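Local coordinates for protein 33 kDa chaperonin (Thermotoga maritima, PDB 1VQ0) that probably acts as a redox-regulated molecular chaperone that keeps thermally unfolding and oxidatively damaged proteins from aggregating irreversibly, at residues Q140-S145 and L152-A157; A253-D258 and L293-D298. All blocks are in the same frame, centred on the assembly; numbering follows the deposited sequence.

Interaction 1 of 2, residues Q140-S145 and L152-A157; sequences QVPLVS and LAYYFA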
loop_
_atom_site.group_PDB
_atom_site.type_symbol
_atom_site.label_atom_id
_atom_site.label_comp_id
_atom_site.label_asym_id
_atom_site.label_seq_id
_atom_site.Cartn_x
_atom_site.Cartn_y
_atom_site.Cartn_z
ATOM N N GLN A 140 2.305 -2.504 -0.489
ATOM C CA GLN A 140 3.241 -2.533 -1.616
ATOM C C GLN A 140 4.700 -2.634 -1.176
ATOM O O GLN A 140 5.159 -1.936 -0.299
ATOM C CB GLN A 140 3.060 -1.317 -2.517
ATOM C CG GLN A 140 3.964 -1.344 -3.751
ATOM C CD GLN A 140 3.897 -0.078 -4.592
ATOM O OE1 GLN A 140 2.814 0.289 -5.015
ATOM N NE2 GLN A 140 5.044 0.621 -4.787
ATOM N N VAL A 141 5.413 -3.570 -1.784
ATOM C CA VAL A 141 6.823 -3.794 -1.502
ATOM C C VAL A 141 7.593 -3.875 -2.831
ATOM O O VAL A 141 7.021 -4.275 -3.830
ATOM C CB VAL A 141 7.042 -5.061 -0.610
ATOM C CG1 VAL A 141 6.367 -4.920 0.737
ATOM C CG2 VAL A 141 6.644 -6.343 -1.319
ATOM N N PRO A 142 8.882 -3.551 -2.830
ATOM C CA PRO A 142 9.670 -3.732 -3.998
ATOM C C PRO A 142 9.877 -5.214 -4.267
ATOM O O PRO A 142 9.812 -6.004 -3.334
ATOM C CB PRO A 142 10.980 -2.992 -3.706
ATOM C CG PRO A 142 10.999 -2.793 -2.185
ATOM C CD PRO A 142 9.649 -3.073 -1.694
ATOM N N LEU A 143 10.034 -5.576 -5.550
ATOM C CA LEU A 143 10.264 -6.984 -5.894
ATOM C C LEU A 143 11.650 -7.328 -5.393
ATOM O O LEU A 143 12.509 -6.488 -5.333
ATOM C CB LEU A 143 10.154 -7.226 -7.388
ATOM C CG LEU A 143 8.796 -7.153 -8.006
ATOM C CD1 LEU A 143 8.969 -7.139 -9.603
ATOM C CD2 LEU A 143 7.886 -8.330 -7.547
ATOM N N VAL A 144 11.804 -8.559 -4.968
ATOM C CA VAL A 144 13.043 -9.118 -4.550
ATOM C C VAL A 144 13.805 -9.789 -5.711
ATOM O O VAL A 144 15.015 -9.698 -5.775
ATOM C CB VAL A 144 12.765 -10.256 -3.501
ATOM C CG1 VAL A 144 14.002 -11.213 -3.391
ATOM C CG2 VAL A 144 12.454 -9.643 -2.181
ATOM N N SER A 145 13.110 -10.586 -6.516
ATOM C CA SER A 145 13.726 -11.353 -7.631
ATOM C C SER A 145 12.847 -11.425 -8.860
ATOM O O SER A 145 13.362 -11.653 -9.935
ATOM C CB SER A 145 14.005 -12.798 -7.236
ATOM O OG SER A 145 12.833 -13.554 -7.015
ATOM N N LEU A 152 6.662 -12.951 -2.869
ATOM C CA LEU A 152 5.504 -13.144 -2.001
ATOM C C LEU A 152 5.925 -13.500 -0.613
ATOM O O LEU A 152 5.385 -12.970 0.350
ATOM C CB LEU A 152 4.570 -14.246 -2.501
ATOM C CG LEU A 152 3.069 -13.954 -2.444
ATOM C CD1 LEU A 152 2.324 -15.147 -2.374
ATOM C CD2 LEU A 152 2.605 -13.163 -1.409
ATOM N N ALA A 153 6.934 -14.353 -0.504
ATOM C CA ALA A 153 7.557 -14.624 0.827
ATOM C C ALA A 153 8.050 -13.352 1.519
ATOM O O ALA A 153 7.816 -13.171 2.667
ATOM C CB ALA A 153 8.695 -15.646 0.701
ATOM N N TYR A 154 8.664 -12.439 0.760
ATOM C CA TYR A 154 9.132 -11.163 1.303
ATOM C C TYR A 154 7.996 -10.217 1.721
ATOM O O TYR A 154 8.086 -9.551 2.754
ATOM C CB TYR A 154 10.068 -10.496 0.312
ATOM C CG TYR A 154 10.680 -9.181 0.709
ATOM C CD1 TYR A 154 11.668 -9.099 1.670
ATOM C CD2 TYR A 154 10.289 -8.023 0.076
ATOM C CE1 TYR A 154 12.212 -7.868 2.036
ATOM C CE2 TYR A 154 10.819 -6.825 0.393
ATOM C CZ TYR A 154 11.770 -6.734 1.346
ATOM O OH TYR A 154 12.233 -5.500 1.599
ATOM N N TYR A 155 6.942 -10.155 0.932
ATOM C CA TYR A 155 5.715 -9.454 1.330
ATOM C C TYR A 155 5.301 -9.968 2.745
ATOM O O TYR A 155 5.151 -9.179 3.738
ATOM C CB TYR A 155 4.577 -9.641 0.312
ATOM C CG TYR A 155 3.282 -9.364 0.961
ATOM C CD1 TYR A 155 2.811 -8.046 1.084
ATOM C CD2 TYR A 155 2.510 -10.415 1.518
ATOM C CE1 TYR A 155 1.601 -7.770 1.768
ATOM C CE2 TYR A 155 1.336 -10.162 2.226
ATOM C CZ TYR A 155 0.857 -8.847 2.348
ATOM O OH TYR A 155 -0.291 -8.584 3.072
ATOM N N PHE A 156 5.194 -11.287 2.871
ATOM C CA PHE A 156 4.725 -11.835 4.155
ATOM C C PHE A 156 5.671 -11.480 5.307
ATOM O O PHE A 156 5.208 -10.941 6.327
ATOM C CB PHE A 156 4.386 -13.349 4.070
ATOM C CG PHE A 156 3.010 -13.613 3.484
ATOM C CD1 PHE A 156 1.870 -13.443 4.270
ATOM C CD2 PHE A 156 2.842 -14.036 2.139
ATOM C CE1 PHE A 156 0.578 -13.673 3.719
ATOM C CE2 PHE A 156 1.546 -14.240 1.602
ATOM C CZ PHE A 156 0.436 -14.054 2.380
ATOM N N ALA A 157 6.981 -11.717 5.135
ATOM C CA ALA A 157 7.964 -11.376 6.166
ATOM C C ALA A 157 7.895 -9.872 6.586
ATOM O O ALA A 157 7.858 -9.538 7.770
ATOM C CB ALA A 157 9.426 -11.783 5.736
#

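Interaction 2 of 2, residues A253-D258 and L293-D298; sequences ALLVLD and LKFKVD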
loop_
_atom_site.group_PDB
_atom_site.type_symbol
_atom_site.label_atom_id
_atom_site.label_comp_id
_atom_site.label_asym_id
_atom_site.label_seq_id
_atom_site.Cartn_x
_atom_site.Cartn_y
_atom_site.Cartn_z
ATOM N N ALA A 253 -21.385 -1.688 -17.176
ATOM C CA ALA A 253 -20.075 -1.178 -17.582
ATOM C C ALA A 253 -20.256 -0.197 -18.744
ATOM O O ALA A 253 -19.561 0.798 -18.839
ATOM C CB ALA A 253 -19.110 -2.333 -17.955
ATOM N N LEU A 254 -21.202 -0.472 -19.630
ATOM C CA LEU A 254 -21.428 0.422 -20.752
ATOM C C LEU A 254 -22.183 1.668 -20.355
ATOM O O LEU A 254 -22.015 2.712 -20.977
ATOM C CB LEU A 254 -22.203 -0.292 -21.853
ATOM C CG LEU A 254 -21.488 -1.431 -22.579
ATOM C CD1 LEU A 254 -22.482 -2.103 -23.520
ATOM C CD2 LEU A 254 -20.216 -0.986 -23.338
ATOM N N LEU A 255 -23.031 1.557 -19.338
ATOM C CA LEU A 255 -23.804 2.702 -18.842
ATOM C C LEU A 255 -22.955 3.824 -18.200
ATOM O O LEU A 255 -23.357 4.998 -18.206
ATOM C CB LEU A 255 -24.882 2.237 -17.855
ATOM C CG LEU A 255 -26.232 1.849 -18.466
ATOM C CD1 LEU A 255 -27.223 1.451 -17.356
ATOM C CD2 LEU A 255 -26.843 2.972 -19.342
ATOM N N VAL A 256 -21.790 3.448 -17.676
ATOM C CA VAL A 256 -20.830 4.382 -17.097
ATOM C C VAL A 256 -20.009 5.132 -18.155
ATOM O O VAL A 256 -19.316 6.102 -17.826
ATOM C CB VAL A 256 -19.845 3.673 -16.118
ATOM C CG1 VAL A 256 -20.612 2.976 -14.972
ATOM C CG2 VAL A 256 -18.934 2.698 -16.837
ATOM N N LEU A 257 -20.062 4.678 -19.407
ATOM C CA LEU A 257 -19.332 5.332 -20.482
ATOM C C LEU A 257 -20.033 6.609 -20.913
ATOM O O LEU A 257 -21.254 6.727 -20.801
ATOM C CB LEU A 257 -19.212 4.423 -21.698
ATOM C CG LEU A 257 -18.517 3.074 -21.545
ATOM C CD1 LEU A 257 -18.658 2.315 -22.873
ATOM C CD2 LEU A 257 -17.040 3.204 -21.130
ATOM N N ASP A 258 -19.252 7.558 -21.417
ATOM C CA ASP A 258 -19.804 8.786 -21.998
ATOM C C ASP A 258 -20.806 8.478 -23.094
ATOM O O ASP A 258 -20.661 7.498 -23.804
ATOM C CB ASP A 258 -18.696 9.661 -22.584
ATOM C CG ASP A 258 -17.880 10.340 -21.524
ATOM O OD1 ASP A 258 -17.842 9.821 -20.383
ATOM O OD2 ASP A 258 -17.242 11.390 -21.751
ATOM N N LEU A 293 -28.652 4.381 -24.453
ATOM C CA LEU A 293 -28.624 5.821 -24.784
ATOM C C LEU A 293 -29.913 6.561 -24.387
ATOM O O LEU A 293 -29.862 7.616 -23.751
ATOM C CB LEU A 293 -28.410 6.015 -26.292
ATOM C CG LEU A 293 -27.016 5.800 -26.898
ATOM C CD1 LEU A 293 -27.146 5.593 -28.417
ATOM C CD2 LEU A 293 -26.080 6.976 -26.588
ATOM N N LYS A 294 -31.055 6.004 -24.786
ATOM C CA LYS A 294 -32.366 6.470 -24.331
ATOM C C LYS A 294 -32.362 6.603 -22.795
ATOM O O LYS A 294 -32.862 7.588 -22.245
ATOM C CB LYS A 294 -33.467 5.507 -24.817
ATOM C CG LYS A 294 -34.878 6.101 -24.889
ATOM C CD LYS A 294 -35.851 5.207 -25.680
ATOM C CE LYS A 294 -36.006 3.814 -25.042
ATOM N NZ LYS A 294 -36.771 2.859 -25.890
ATOM N N PHE A 295 -31.762 5.619 -22.120
ATOM C CA PHE A 295 -31.603 5.625 -20.656
ATOM C C PHE A 295 -30.522 6.606 -20.142
ATOM O O PHE A 295 -30.547 6.971 -18.972
ATOM C CB PHE A 295 -31.327 4.199 -20.132
ATOM C CG PHE A 295 -31.369 4.088 -18.631
ATOM C CD1 PHE A 295 -32.580 4.089 -17.955
ATOM C CD2 PHE A 295 -30.193 4.025 -17.889
ATOM C CE1 PHE A 295 -32.621 4.006 -16.564
ATOM C CE2 PHE A 295 -30.226 3.939 -16.496
ATOM C CZ PHE A 295 -31.444 3.926 -15.835
ATOM N N LYS A 296 -29.595 7.029 -21.004
ATOM C CA LYS A 296 -28.595 8.049 -20.642
ATOM C C LYS A 296 -29.211 9.449 -20.519
ATOM O O LYS A 296 -28.854 10.212 -19.611
ATOM C CB LYS A 296 -27.460 8.105 -21.668
ATOM C CG LYS A 296 -26.639 6.802 -21.796
ATOM C CD LYS A 296 -25.705 6.551 -20.610
ATOM C CE LYS A 296 -24.502 7.475 -20.620
ATOM N NZ LYS A 296 -23.822 7.406 -19.302
ATOM N N VAL A 297 -30.110 9.782 -21.449
ATOM C CA VAL A 297 -30.801 11.082 -21.452
ATOM C C VAL A 297 -32.077 11.051 -20.590
ATOM O O VAL A 297 -32.660 12.094 -20.295
ATOM C CB VAL A 297 -31.143 11.538 -22.887
ATOM C CG1 VAL A 297 -31.917 12.863 -22.881
ATOM C CG2 VAL A 297 -29.875 11.691 -23.713
ATOM N N ASP A 298 -32.487 9.854 -20.165
ATOM C CA ASP A 298 -33.626 9.714 -19.241
ATOM C C ASP A 298 -33.208 9.723 -17.747
ATOM O O ASP A 298 -33.993 10.158 -16.884
ATOM C CB ASP A 298 -34.471 8.482 -19.611
ATOM C CG ASP A 298 -35.530 8.799 -20.683
ATOM O OD1 ASP A 298 -35.853 9.991 -20.862
ATOM O OD2 ASP A 298 -36.106 7.937 -21.388
#

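Interaction 1 of 2, residues Q140-S145 and L152-A157
Val144 places its CG2 methyl over one face of the Tyr154 ring. CG2 of Val144 sits 3.4 Å from Tyr154 CG and also touches Tyr154 CB, so the methyl covers the root of the ring rather than its hydroxyl end, a CH-pi type of approach. The two side chains run at a slant to each other. Tyr154 reaches this place because its CG is anti to the backbone N (chi1 -179°), which carries the ring off helix 149-160 and across the chain at Pro142 and Val144. Farther along the ring, CE2 of Tyr154 passes 3.9 Å from the carbonyl O of Pro142, which approaches obliquely, and comes near Pro142 CD.

Val141 points at the helix from the strand and fits between the two tyrosines. Its CG2 lies 4.2 Å from Tyr154 CD2 and also meets Tyr155 CB. Tyr155 turns its ring elsewhere, against Leu125 and Val127 of strand 123-130, and its OH is hydrogen-bonded to Glu160; its inner part alone meets Val141. No hydrogen bond joins the segments themselves, but Asp151 accepts from the backbone N of Val144 and of Ser145, tying the connecting loop to the helix.

Phe137 of the second subunit packs on Val141 and Tyr154, and Gln140 pairs with a strand of that subunit in an antiparallel ladder. The arrangement is that of a helix laid by a short connection against the strand it follows, here at the edge of a large mixed sheet that continues across the dimer interface.

Interaction 2 of 2, residues A253-D258 and L293-D298
Lys296 and Leu255 pass alongside each other in opposite directions where helix 286-298 meets the chain around Leu255 and Leu257, in the small C-terminal zinc-binding domain of the Hsp33 fold. The ammonium group of Lys296 donates two hydrogen bonds to main-chain carbonyls, one to Leu255 O at 2.7 Å and one to Leu257 O at 3.1 Å. The bond to Leu255 O is the shorter, though the angles at the two carbonyls are nearly the same, 155° and 154°, and the nitrogen stands somewhat out of each carbonyl plane. The lysine bends at chi2 and chi3 (both -73°), which curls the chain back so that NZ comes within reach of both carbonyl oxygens.

Apolar contact accompanies these bonds. CD2 of Leu255 rests against the aliphatic CD of Lys296, and the same methyl lies 3.8 Å from Phe295 CD2, at the edge of the phenyl ring near its plane. The other methyl, CD1, touches the same side of the ring, at CD2 and CE2, from well off its plane, and the leucine and phenylalanine side chains cross at about a right angle.

Farther out, Leu292 of helix 286-298 touches Leu254 and Leu255, extending the apolar seam between the helices. Helix 259-268 packs against the lysine as well: its Leu262 touches Lys296 and Leu293, while Met265 packs on Leu257. The carboxylate of Asp258, at the N-cap position of that helix, is too distant for a salt bridge with Lys296, though it may add a mild favourable field. Near the tip of the lysine, its CE lies 3.3 Å from Leu257 O.

How the interactions relate
Interaction 1 is largely buried and lies nearer the middle of the chain, whereas interaction 2 is a surface contact far out on the C-terminal domain. They lie about 42 Å apart between centres and share no element: 140-145 with 152-157 joins an edge strand to the helix that follows it, while interaction 2 brings helix 286-298 against the C-terminal part of helix 247-255 and the residues after it, two segments with 34 residues between them. Interaction 1 is mainly apolar and aromatic, with no hydrogen bond between its segments, and the second subunit packs against it; interaction 2 combines a leucine-phenylalanine edge contact with a charged lysine held by main-chain carbonyls, and no other subunit of the assembly touches it.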